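Local coordinates for autotransporter adhesin/invasin TibA (Escherichia coli, PDB 4Q1Q), which mediates adhesion to and invasion of human intestinal epithelial cells, mediates bacterial aggregation and enhances biofilm formation, this chain being an N-terminal part of its passenger, at residues I17-T22 / I39-K44; S55-I60 / S74-S79; S185-T190 / S203-S208; S222-T227 / V242-I247. One frame throughout, in Å; residues are numbered along the deposited sequence.

Contact 1 (I17-T22 / I39-K44); sequences IGRGET and INSGGK. With 289 (D-glycero-alpha-D-manno-heptopyranose), chain E.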
# COMPACT_ATOMS: atom_id res chain seq x y z
N ILE A 17 -12.90 2.47 -27.56
CA ILE A 17 -12.49 1.18 -28.12
C ILE A 17 -13.04 0.02 -27.30
O ILE A 17 -13.32 0.17 -26.11
CB ILE A 17 -10.95 1.11 -28.25
CG1 ILE A 17 -10.50 1.90 -29.49
CG2 ILE A 17 -10.43 -0.33 -28.30
CD1 ILE A 17 -9.09 1.62 -29.98
N GLY A 18 -13.22 -1.12 -27.97
CA GLY A 18 -13.71 -2.35 -27.35
C GLY A 18 -14.96 -2.91 -28.00
O GLY A 18 -15.15 -2.76 -29.21
N ARG A 19 -15.78 -3.56 -27.18
CA ARG A 19 -17.03 -4.25 -27.54
C ARG A 19 -17.44 -4.16 -29.01
O ARG A 19 -16.85 -4.84 -29.85
CB ARG A 19 -18.15 -3.79 -26.59
CG ARG A 19 -18.15 -2.33 -26.15
CD ARG A 19 -19.37 -2.01 -25.29
NE ARG A 19 -19.29 -2.55 -23.93
CZ ARG A 19 -20.32 -2.89 -23.16
NH1 ARG A 19 -21.57 -2.76 -23.59
NH2 ARG A 19 -20.12 -3.36 -21.93
N GLY A 20 -18.45 -3.35 -29.33
CA GLY A 20 -18.90 -3.14 -30.70
C GLY A 20 -18.45 -1.76 -31.15
O GLY A 20 -19.23 -0.98 -31.70
N GLU A 21 -17.18 -1.46 -30.88
CA GLU A 21 -16.59 -0.20 -31.28
C GLU A 21 -15.95 -0.38 -32.66
O GLU A 21 -15.91 -1.48 -33.21
CB GLU A 21 -15.55 0.27 -30.26
CG GLU A 21 -15.97 1.48 -29.44
CD GLU A 21 -17.21 1.23 -28.60
OE1 GLU A 21 -17.57 0.05 -28.42
OE2 GLU A 21 -17.80 2.22 -28.12
N THR A 22 -15.46 0.74 -33.18
CA THR A 22 -14.73 0.78 -34.44
C THR A 22 -13.50 -0.13 -34.49
O THR A 22 -13.17 -0.71 -35.53
CB THR A 22 -14.25 2.21 -34.76
OG1 THR A 22 -13.33 2.16 -35.85
CG2 THR A 22 -13.53 2.87 -33.58
N ILE A 39 -11.68 2.85 -22.76
CA ILE A 39 -11.57 1.41 -23.01
C ILE A 39 -12.75 0.67 -22.39
O ILE A 39 -12.89 0.60 -21.17
CB ILE A 39 -10.27 0.76 -22.47
CG1 ILE A 39 -9.01 1.52 -22.92
CG2 ILE A 39 -10.19 -0.68 -22.96
CD1 ILE A 39 -7.74 1.21 -22.16
N ASN A 40 -13.60 0.14 -23.26
CA ASN A 40 -14.78 -0.60 -22.81
C ASN A 40 -14.65 -2.09 -23.09
O ASN A 40 -13.67 -2.53 -23.70
CB ASN A 40 -16.05 -0.01 -23.43
CG ASN A 40 -16.40 1.36 -22.88
OD1 ASN A 40 -15.88 1.79 -21.85
ND2 ASN A 40 -17.29 2.05 -23.57
N SER A 41 -15.65 -2.83 -22.62
CA SER A 41 -15.61 -4.29 -22.55
C SER A 41 -15.03 -4.91 -23.82
O SER A 41 -15.48 -4.60 -24.93
CB SER A 41 -17.01 -4.84 -22.27
OG SER A 41 -16.99 -6.15 -21.72
N GLY A 42 -14.05 -5.79 -23.67
CA GLY A 42 -13.38 -6.42 -24.81
C GLY A 42 -12.27 -5.58 -25.42
O GLY A 42 -11.45 -6.08 -26.20
N GLY A 43 -12.20 -4.32 -25.00
CA GLY A 43 -11.13 -3.41 -25.40
C GLY A 43 -9.77 -3.64 -24.76
O GLY A 43 -9.66 -3.71 -23.53
N LYS A 44 -8.74 -3.75 -25.60
CA LYS A 44 -7.35 -3.85 -25.16
C LYS A 44 -6.48 -2.69 -25.68
O LYS A 44 -6.33 -2.51 -26.89
CB LYS A 44 -6.77 -5.18 -25.66
CG LYS A 44 -7.61 -6.40 -25.35
CD LYS A 44 -6.77 -7.58 -24.86
CE LYS A 44 -7.55 -8.50 -23.94
NZ LYS A 44 -6.73 -9.04 -22.82
O7 289 E . -18.34 -9.44 -26.58
C7 289 E . -17.96 -8.06 -26.64
C6 289 E . -18.24 -7.32 -25.33
O6 289 E . -19.60 -7.54 -24.96
C5 289 E . -17.30 -7.64 -24.16
O5 289 E . -18.04 -7.51 -22.94
C1 289 E . -17.17 -7.43 -21.81
C2 289 E . -16.49 -8.78 -21.63
O2 289 E . -17.45 -9.81 -21.37
C3 289 E . -15.69 -9.12 -22.89
O3 289 E . -15.14 -10.44 -22.78
C4 289 E . -16.57 -8.99 -24.14
O4 289 E . -15.73 -9.17 -25.28
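Arg19 lays its side chain alongside Ser41, with NE and NH2 both close to the serine CB; the NH2 to Ser41 CB distance is 3.5 Å. A bend at chi3 (74°) brings the guanidinium beside Ser41 of the following coil, with the backbone N of Ser41 at its edge and in its plane. Nearer the backbone, Arg19 CB and CG pack on Ser41 O, and Arg19 CB also meets the heptose, 3.7 Å from sugar C6, while the rest of the arm carries the guanidinium to Ser41. Asn40 approaches from another direction, its CB near Arg19 CG and its amide plane 81° from the guanidinium; its OD1 is taken by Asn59 ND2 of the following coil. The backbones are joined where Asn40 N gives a nearly straight bond of 2.9 Å to Ile17 O. A second link, Arg19 N to Ser41 O, is modelled as very short, so its exact length is doubtful. Between these links the chains come extremely close, with Gly18 CA 3.4 Å from Gly43 CA, which only bare backbone can tolerate. Gly42 takes the positive-phi place of a type II turn from Asn40 to Gly43, closed by Gly43 N bonding to Asn40 O. Ser41 OG is bonded to C1 of the heptose (1.3 Å). Stacked glycine-rich turns bearing O-linked sugar are characteristic of this glycosylated parallel beta-helix.

Contact 2 (S55-I60 / S74-S79); sequences STTINI and SSTINS. With 289 (D-glycero-alpha-D-manno-heptopyranose), chain V; 289 (D-glycero-alpha-D-manno-heptopyranose), chain B; 289 (D-glycero-alpha-D-manno-heptopyranose), chain C.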
# COMPACT_ATOMS: atom_id res chain seq x y z
N SER A 55 -4.73 10.09 -19.88
CA SER A 55 -6.15 10.32 -19.60
C SER A 55 -7.05 9.18 -20.08
O SER A 55 -8.21 9.40 -20.44
CB SER A 55 -6.61 11.63 -20.25
OG SER A 55 -5.80 12.74 -19.90
N THR A 56 -6.51 7.97 -20.08
CA THR A 56 -7.29 6.82 -20.51
C THR A 56 -8.31 6.48 -19.44
O THR A 56 -7.94 6.44 -18.27
CB THR A 56 -6.39 5.61 -20.72
OG1 THR A 56 -5.30 5.98 -21.58
CG2 THR A 56 -7.16 4.49 -21.36
N THR A 57 -9.56 6.29 -19.86
CA THR A 57 -10.63 5.82 -18.98
C THR A 57 -10.84 4.32 -19.23
O THR A 57 -11.01 3.89 -20.36
CB THR A 57 -11.92 6.64 -19.20
OG1 THR A 57 -11.91 7.81 -18.37
CG2 THR A 57 -13.16 5.83 -18.89
N ILE A 58 -10.82 3.52 -18.17
CA ILE A 58 -10.91 2.06 -18.30
C ILE A 58 -12.17 1.55 -17.60
O ILE A 58 -12.29 1.66 -16.37
CB ILE A 58 -9.70 1.32 -17.68
CG1 ILE A 58 -8.38 1.95 -18.13
CG2 ILE A 58 -9.73 -0.15 -18.07
CD1 ILE A 58 -7.14 1.34 -17.53
N ASN A 59 -13.09 1.03 -18.40
CA ASN A 59 -14.38 0.57 -17.89
C ASN A 59 -14.51 -0.96 -17.94
O ASN A 59 -13.66 -1.66 -18.49
CB ASN A 59 -15.55 1.22 -18.65
CG ASN A 59 -15.59 2.74 -18.52
OD1 ASN A 59 -15.58 3.27 -17.41
ND2 ASN A 59 -15.65 3.44 -19.65
N ILE A 60 -15.58 -1.45 -17.33
CA ILE A 60 -15.84 -2.88 -17.12
C ILE A 60 -15.37 -3.73 -18.29
O ILE A 60 -15.73 -3.49 -19.43
CB ILE A 60 -17.33 -3.17 -16.82
CG1 ILE A 60 -17.58 -4.68 -16.74
CG2 ILE A 60 -18.26 -2.53 -17.84
CD1 ILE A 60 -18.62 -5.06 -15.71
N SER A 74 -2.34 9.40 -15.79
CA SER A 74 -3.71 9.78 -15.50
C SER A 74 -4.78 8.81 -16.01
O SER A 74 -5.93 9.22 -16.23
CB SER A 74 -3.97 11.19 -16.07
OG SER A 74 -2.93 12.13 -15.79
N SER A 75 -4.42 7.54 -16.20
CA SER A 75 -5.41 6.49 -16.45
C SER A 75 -6.40 6.54 -15.31
O SER A 75 -6.03 6.80 -14.17
CB SER A 75 -4.80 5.09 -16.48
OG SER A 75 -4.13 4.76 -17.68
N THR A 76 -7.67 6.29 -15.61
CA THR A 76 -8.67 6.20 -14.54
C THR A 76 -9.45 4.89 -14.67
O THR A 76 -10.07 4.60 -15.70
CB THR A 76 -9.55 7.48 -14.51
OG1 THR A 76 -10.53 7.39 -13.46
CG2 THR A 76 -10.30 7.67 -15.81
N ILE A 77 -9.43 4.07 -13.62
CA ILE A 77 -9.93 2.69 -13.72
C ILE A 77 -11.28 2.56 -13.02
O ILE A 77 -11.41 2.95 -11.86
CB ILE A 77 -8.95 1.67 -13.11
CG1 ILE A 77 -7.51 2.10 -13.43
CG2 ILE A 77 -9.22 0.25 -13.60
CD1 ILE A 77 -6.47 1.23 -12.76
N ASN A 78 -12.27 2.03 -13.72
CA ASN A 78 -13.61 1.86 -13.14
C ASN A 78 -14.07 0.41 -13.04
O ASN A 78 -13.49 -0.47 -13.68
CB ASN A 78 -14.63 2.68 -13.94
CG ASN A 78 -14.44 4.17 -13.75
OD1 ASN A 78 -14.60 4.69 -12.64
ND2 ASN A 78 -14.09 4.86 -14.82
N SER A 79 -15.11 0.22 -12.23
CA SER A 79 -15.84 -1.04 -12.00
C SER A 79 -15.54 -2.05 -13.09
O SER A 79 -15.92 -1.88 -14.23
CB SER A 79 -17.35 -0.75 -11.89
OG SER A 79 -18.26 -1.86 -11.79
O7 289 V . -20.48 -7.69 -10.26
C7 289 V . -20.42 -6.26 -10.25
C6 289 V . -19.11 -5.79 -10.86
O6 289 V . -19.12 -6.06 -12.27
C5 289 V . -18.89 -4.31 -10.63
O5 289 V . -19.76 -3.55 -11.48
C1 289 V . -19.51 -2.15 -11.39
C2 289 V . -19.81 -1.67 -9.98
O2 289 V . -21.20 -1.85 -9.70
C3 289 V . -18.98 -2.44 -8.96
O3 289 V . -19.41 -2.10 -7.64
C4 289 V . -19.15 -3.94 -9.18
O4 289 V . -18.23 -4.64 -8.33
O7 289 B . -7.95 12.80 -13.75
C7 289 B . -6.53 12.58 -13.81
C6 289 B . -5.74 13.83 -13.43
O6 289 B . -5.93 14.08 -12.03
C5 289 B . -4.28 13.62 -13.78
O5 289 B . -4.16 13.69 -15.20
C1 289 B . -2.83 13.42 -15.67
C2 289 B . -1.98 14.58 -15.18
O2 289 B . -2.55 15.82 -15.63
C3 289 B . -1.94 14.50 -13.66
O3 289 B . -1.08 15.52 -13.13
C4 289 B . -3.35 14.62 -13.11
O4 289 B . -3.35 14.36 -11.70
O7 289 C . -12.08 13.98 -18.26
C7 289 C . -10.74 13.47 -18.24
C6 289 C . -9.82 14.26 -19.17
O6 289 C . -10.14 15.65 -19.14
C5 289 C . -8.34 14.08 -18.85
O5 289 C . -7.60 14.23 -20.06
C1 289 C . -6.20 13.98 -19.90
C2 289 C . -5.50 14.96 -18.96
O2 289 C . -5.33 16.26 -19.54
C3 289 C . -6.29 15.03 -17.66
O3 289 C . -5.85 16.17 -16.91
C4 289 C . -7.80 15.10 -17.84
O4 289 C . -8.41 14.85 -16.57
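The amides of Asn59 and Asn78 run as neighbours with like orientation, their planes only 18° apart. Between them Asn78 ND2 reaches Asn59 OD1 in a weak hydrogen bond of 3.4 Å. The row continues both ways: Asn59 ND2 donates to Asn40 OD1 of the preceding coil, and Asn78 OD1 accepts from Asn97 ND2 of the following one. The result is an asparagine ladder, a place that suits an amide, which donates with ND2 and accepts with OD1. Beside it Thr57 and Thr76 run in parallel but with different rotamers. Thr76 holds OG1 anti to the backbone N (chi1 180°), which turns its methyl to the neighbouring coil, with Thr76 CG2 close against Thr57 OG1. Towards the interior Ile58 lies next to Ile77 with the same orientation, Ile58 CD1 4.2 Å from Ile77 CG1, branched aliphatics filling the core. The backbone is stitched by Thr76 N to Thr56 O, Ile58 N to Thr76 O and Asn78 N to Ile58 O, the last being 2.7 Å. Ser55 OG, Ser74 OG and Ser79 OG are each bonded to C1 of a heptose; Ile60 CD1 rests 3.6 Å from O6 of the sugar on Ser79. The pair of short strands 57-58 and 76-77 stacks in parallel between strand 38-39 and strand 95-96, while Gln64 of strand 63-66 and Gln83 of strand 82-85 meet its inward side, Gln64 bonding to Ser75 OG.

Contact 3 (S185-T190 / S203-S208); sequences SAAKTT and SATGTS. With 289 (D-glycero-alpha-D-manno-heptopyranose), chain R; 289 (D-glycero-alpha-D-manno-heptopyranose), chain S.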
# COMPACT_ATOMS: atom_id res chain seq x y z
N SER A 185 6.61 -7.57 5.86
CA SER A 185 7.46 -6.64 6.57
C SER A 185 7.19 -5.16 6.29
O SER A 185 7.06 -4.74 5.14
CB SER A 185 8.90 -6.97 6.22
OG SER A 185 9.81 -6.23 7.01
N ALA A 186 7.16 -4.38 7.38
CA ALA A 186 7.04 -2.93 7.34
C ALA A 186 8.21 -2.21 8.03
O ALA A 186 8.69 -2.59 9.10
CB ALA A 186 5.73 -2.54 8.01
N ALA A 187 8.64 -1.11 7.43
CA ALA A 187 9.76 -0.31 7.93
C ALA A 187 9.36 1.16 7.89
O ALA A 187 8.69 1.58 6.95
CB ALA A 187 11.02 -0.58 7.14
N LYS A 188 9.71 1.89 8.95
CA LYS A 188 9.57 3.34 9.03
C LYS A 188 8.13 3.77 8.84
O LYS A 188 7.82 4.74 8.12
CB LYS A 188 10.45 4.06 8.00
CG LYS A 188 11.93 3.71 8.02
CD LYS A 188 12.61 4.16 9.30
CE LYS A 188 14.00 3.56 9.42
NZ LYS A 188 14.45 3.65 10.84
N THR A 189 7.25 3.02 9.50
CA THR A 189 5.83 3.30 9.49
C THR A 189 5.65 4.43 10.49
O THR A 189 6.19 4.41 11.59
CB THR A 189 4.98 2.07 9.87
OG1 THR A 189 5.15 1.00 8.93
CG2 THR A 189 3.51 2.44 9.88
N THR A 190 4.83 5.39 10.10
CA THR A 190 4.43 6.50 10.95
C THR A 190 2.96 6.33 11.29
O THR A 190 2.11 6.24 10.39
CB THR A 190 4.71 7.83 10.22
OG1 THR A 190 6.12 8.06 10.25
CG2 THR A 190 3.95 8.98 10.86
N SER A 203 6.45 -8.56 10.66
CA SER A 203 7.52 -7.79 11.28
C SER A 203 7.48 -6.30 10.96
O SER A 203 7.32 -5.96 9.80
CB SER A 203 8.86 -8.29 10.74
OG SER A 203 9.92 -7.55 11.33
N ALA A 204 7.65 -5.45 11.97
CA ALA A 204 7.87 -4.02 11.85
C ALA A 204 9.20 -3.52 12.44
O ALA A 204 9.67 -3.94 13.49
CB ALA A 204 6.74 -3.29 12.56
N THR A 205 9.80 -2.54 11.78
CA THR A 205 11.04 -1.94 12.23
C THR A 205 10.91 -0.44 12.10
O THR A 205 10.31 0.04 11.14
CB THR A 205 12.27 -2.35 11.40
OG1 THR A 205 12.05 -2.03 10.02
CG2 THR A 205 12.54 -3.84 11.52
N GLY A 206 11.46 0.28 13.07
CA GLY A 206 11.53 1.74 12.98
C GLY A 206 10.16 2.39 12.90
O GLY A 206 9.96 3.35 12.16
N THR A 207 9.23 1.86 13.67
CA THR A 207 7.91 2.45 13.84
C THR A 207 7.98 3.66 14.78
O THR A 207 8.68 3.64 15.79
CB THR A 207 6.94 1.42 14.45
OG1 THR A 207 7.02 0.20 13.70
CG2 THR A 207 5.50 1.90 14.40
N SER A 208 7.22 4.68 14.43
CA SER A 208 6.99 5.82 15.32
C SER A 208 5.49 5.95 15.56
O SER A 208 4.72 5.98 14.60
CB SER A 208 7.52 7.10 14.66
OG SER A 208 8.85 6.87 14.21
O7 289 R . 13.54 -4.22 2.08
C7 289 R . 12.27 -4.50 2.68
C6 289 R . 12.31 -5.73 3.60
O6 289 R . 13.62 -6.32 3.57
C5 289 R . 11.87 -5.45 5.04
O5 289 R . 11.89 -6.68 5.78
C1 289 R . 11.08 -6.55 6.95
C2 289 R . 11.80 -5.70 7.99
O2 289 R . 12.97 -6.34 8.53
C3 289 R . 12.10 -4.35 7.32
O3 289 R . 12.96 -3.62 8.20
C4 289 R . 12.68 -4.48 5.90
O4 289 R . 12.68 -3.18 5.31
O7 289 S . 11.46 -11.93 10.21
C7 289 S . 10.85 -12.08 11.50
C6 289 S . 11.48 -11.18 12.57
O6 289 S . 12.71 -11.75 13.02
C5 289 S . 11.63 -9.73 12.11
O5 289 S . 10.51 -9.11 12.76
C1 289 S . 10.40 -7.70 12.53
C2 289 S . 11.54 -7.14 13.36
O2 289 S . 11.63 -7.75 14.65
C3 289 S . 12.74 -7.46 12.48
O3 289 S . 13.87 -6.74 12.97
C4 289 S . 12.92 -8.98 12.48
O4 289 S . 13.97 -9.25 11.56
O HOH W 1 7.33 0.18 10.85
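Thr205 places OG1 between its backbone N and carbonyl carbon (chi1 56°), which aims the hydroxyl at the preceding coil, where it meets Ala187 CB at 3.4 Å and the heptose carried by Ser185. There Thr205 OG1 and sugar O3 share a 2.6 Å hydrogen bond, so a hydroxyl of one coil holds the sugar of the coil before it. Ser185 sets OG opposite its own N (chi1 -172°), and Ser203 does likewise; both OG atoms are bonded to C1 of a heptose. The methyl of Ala187 lies beside the sugar on Ser185, Ala187 CB 3.6 Å from its O4. Such register-matched rungs are the hallmark of a parallel beta-helix, here with heptoses on Ser185 and Ser203 of adjacent rungs. Ala186 N to Ser203 O, Thr205 N to Ala186 O and Lys188 N to Thr205 O join the strands, and Ser208 N to Thr189 O resumes the ladder beyond the corner. At that corner a water bridges the coils: it accepts from Thr189 N (3.1 Å), donates to Thr205 O and bonds to Thr207 OG1. Gly206 has a positive phi, easy for glycine, and no side chain to run into Lys188 NZ, 4.1 Å from Gly206 CA. Ala186 and Ala204, whose methyls turn to the buried face, touch Met197 of strand 196-200.

Contact 4 (S222-T227 / V242-I247); sequences SATNTT and VTETTI. With 289 (D-glycero-alpha-D-manno-heptopyranose), chain S.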
# COMPACT_ATOMS: atom_id res chain seq x y z
N SER A 222 6.29 -9.27 15.46
CA SER A 222 7.51 -8.78 16.10
C SER A 222 7.78 -7.33 15.71
O SER A 222 7.81 -7.01 14.53
CB SER A 222 8.68 -9.71 15.77
OG SER A 222 9.93 -9.12 16.08
N ALA A 223 7.92 -6.45 16.69
CA ALA A 223 8.29 -5.05 16.44
C ALA A 223 9.68 -4.77 16.98
O ALA A 223 10.05 -5.26 18.05
CB ALA A 223 7.29 -4.10 17.06
N THR A 224 10.47 -4.03 16.20
CA THR A 224 11.84 -3.66 16.58
C THR A 224 12.03 -2.17 16.35
O THR A 224 11.79 -1.67 15.26
CB THR A 224 12.88 -4.48 15.80
OG1 THR A 224 12.75 -5.86 16.17
CG2 THR A 224 14.30 -4.03 16.12
N ASN A 225 12.46 -1.48 17.40
CA ASN A 225 12.94 -0.11 17.31
C ASN A 225 11.71 0.73 17.07
O ASN A 225 11.43 1.23 15.97
CB ASN A 225 14.04 0.10 16.26
CG ASN A 225 14.39 1.56 16.06
OD1 ASN A 225 14.24 2.39 16.96
ND2 ASN A 225 14.84 1.89 14.86
N THR A 226 10.94 0.86 18.15
CA THR A 226 9.68 1.57 18.07
C THR A 226 9.78 2.78 18.98
O THR A 226 10.36 2.69 20.06
CB THR A 226 8.51 0.69 18.52
OG1 THR A 226 8.49 -0.50 17.72
CG2 THR A 226 7.18 1.44 18.39
N THR A 227 9.21 3.91 18.57
CA THR A 227 9.24 5.06 19.47
C THR A 227 7.80 5.41 19.74
O THR A 227 7.03 5.60 18.81
CB THR A 227 10.03 6.29 18.96
OG1 THR A 227 11.42 5.98 18.98
CG2 THR A 227 9.91 7.48 19.90
N VAL A 242 8.19 -7.57 21.22
CA VAL A 242 8.77 -6.30 20.78
C VAL A 242 10.14 -6.11 21.41
O VAL A 242 10.42 -6.64 22.49
CB VAL A 242 7.84 -5.10 21.04
CG1 VAL A 242 6.47 -5.37 20.45
CG2 VAL A 242 7.67 -4.79 22.52
N THR A 243 10.98 -5.38 20.69
CA THR A 243 12.32 -5.08 21.19
C THR A 243 12.74 -3.66 20.82
O THR A 243 12.30 -3.08 19.82
CB THR A 243 13.35 -6.15 20.77
OG1 THR A 243 14.53 -5.93 21.54
CG2 THR A 243 13.64 -6.05 19.29
N GLU A 244 13.52 -3.06 21.71
CA GLU A 244 14.05 -1.72 21.47
C GLU A 244 12.85 -0.81 21.26
O GLU A 244 12.68 -0.22 20.20
CB GLU A 244 14.99 -1.66 20.26
CG GLU A 244 16.23 -2.54 20.35
CD GLU A 244 17.03 -2.52 19.05
OE1 GLU A 244 17.61 -3.57 18.69
OE2 GLU A 244 17.06 -1.46 18.38
N THR A 245 12.01 -0.73 22.29
CA THR A 245 10.94 0.24 22.32
C THR A 245 11.41 1.35 23.26
O THR A 245 11.85 1.10 24.39
CB THR A 245 9.64 -0.38 22.84
OG1 THR A 245 9.25 -1.43 21.97
CG2 THR A 245 8.53 0.64 22.88
N THR A 246 11.21 2.58 22.83
CA THR A 246 11.39 3.70 23.74
C THR A 246 10.01 4.31 23.99
O THR A 246 9.22 4.54 23.07
CB THR A 246 12.44 4.70 23.21
OG1 THR A 246 12.89 5.53 24.29
CG2 THR A 246 11.86 5.58 22.14
N ILE A 247 9.71 4.52 25.27
CA ILE A 247 8.44 5.10 25.67
C ILE A 247 8.74 6.46 26.26
O ILE A 247 9.32 6.57 27.35
CB ILE A 247 7.65 4.26 26.71
CG1 ILE A 247 7.61 2.79 26.29
CG2 ILE A 247 6.23 4.79 26.88
CD1 ILE A 247 8.66 1.93 26.96
O7 289 S . 11.46 -11.93 10.21
C7 289 S . 10.85 -12.08 11.50
C6 289 S . 11.48 -11.18 12.57
O6 289 S . 12.71 -11.75 13.02
C5 289 S . 11.63 -9.73 12.11
O5 289 S . 10.51 -9.11 12.76
C1 289 S . 10.40 -7.70 12.53
C2 289 S . 11.54 -7.14 13.36
O2 289 S . 11.63 -7.75 14.65
C3 289 S . 12.74 -7.46 12.48
O3 289 S . 13.87 -6.74 12.97
C4 289 S . 12.92 -8.98 12.48
O4 289 S . 13.97 -9.25 11.56
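Two successive coils of the parallel beta-helix turn a corner together here, at Asn225 and Glu244, whose positive phi angles let the chain pass from one face of the helix to the next. Before the corner Thr224 and Thr243 sit next to each other in matching orientation, with Thr224 OG1 3.3 Å from Thr243 CG2. Beyond it the pair Thr227 and Thr246 repeats the pattern, Thr227 OG1 being 3.2 Å from Thr246 CG2. In both pairs the second threonine keeps OG1 anti to the backbone N (chi1 -167° for Thr243, -162° for Thr246), turning its methyl towards its partner. Beta-branched threonine suits strand rungs on an exterior surface, where it offers both a methyl for packing and a hydroxyl for polar partners. Thr224 uses its hydroxyl on the sugar of Ser203, whose O2 is held at once by Ser222 OG (2.6 Å) and Thr224 OG1 (2.7 Å). Inside, Ala223 CB packs on Val242 CG1 at 3.7 Å. The backbones are laced by Thr243 N to Ala223 O and Asn225 N to Thr243 O, with Thr226 N to Glu244 O (2.9 Å) carrying the ladder through the corner and Thr246 N to Thr226 O closing it. On the rim, Asn225 CB is 4.0 Å from OE2 of the extended Glu244 side chain. The two segments stack between strands 203-209 and 260-266, where Lys263 touches Glu244, while Gln234 of strand 233-236 lines the interior and bonds to Thr245 OG1.

In the fold
From the N terminus, each contact closes one turn of the coil, with 12 to 16 residues between its segments, and all four follow in series along the chain, none nesting or crossing. Contact 1 lies near the N-terminal end and contact 2 stacks on it, with Ile39 N bonded to Thr57 O. Contact 3 closes a coil far along the axis, its centre about 44 Å from that of contact 1, and contact 4 lies next to it, about 10 Å away between centres, with Ala204 O bonded to Thr224 N. Contacts 3 and 4 share the heptose on Ser203. Contacts 1 and 2 join neighbouring coils near the N terminus, contacts 3 and 4 neighbouring coils further along.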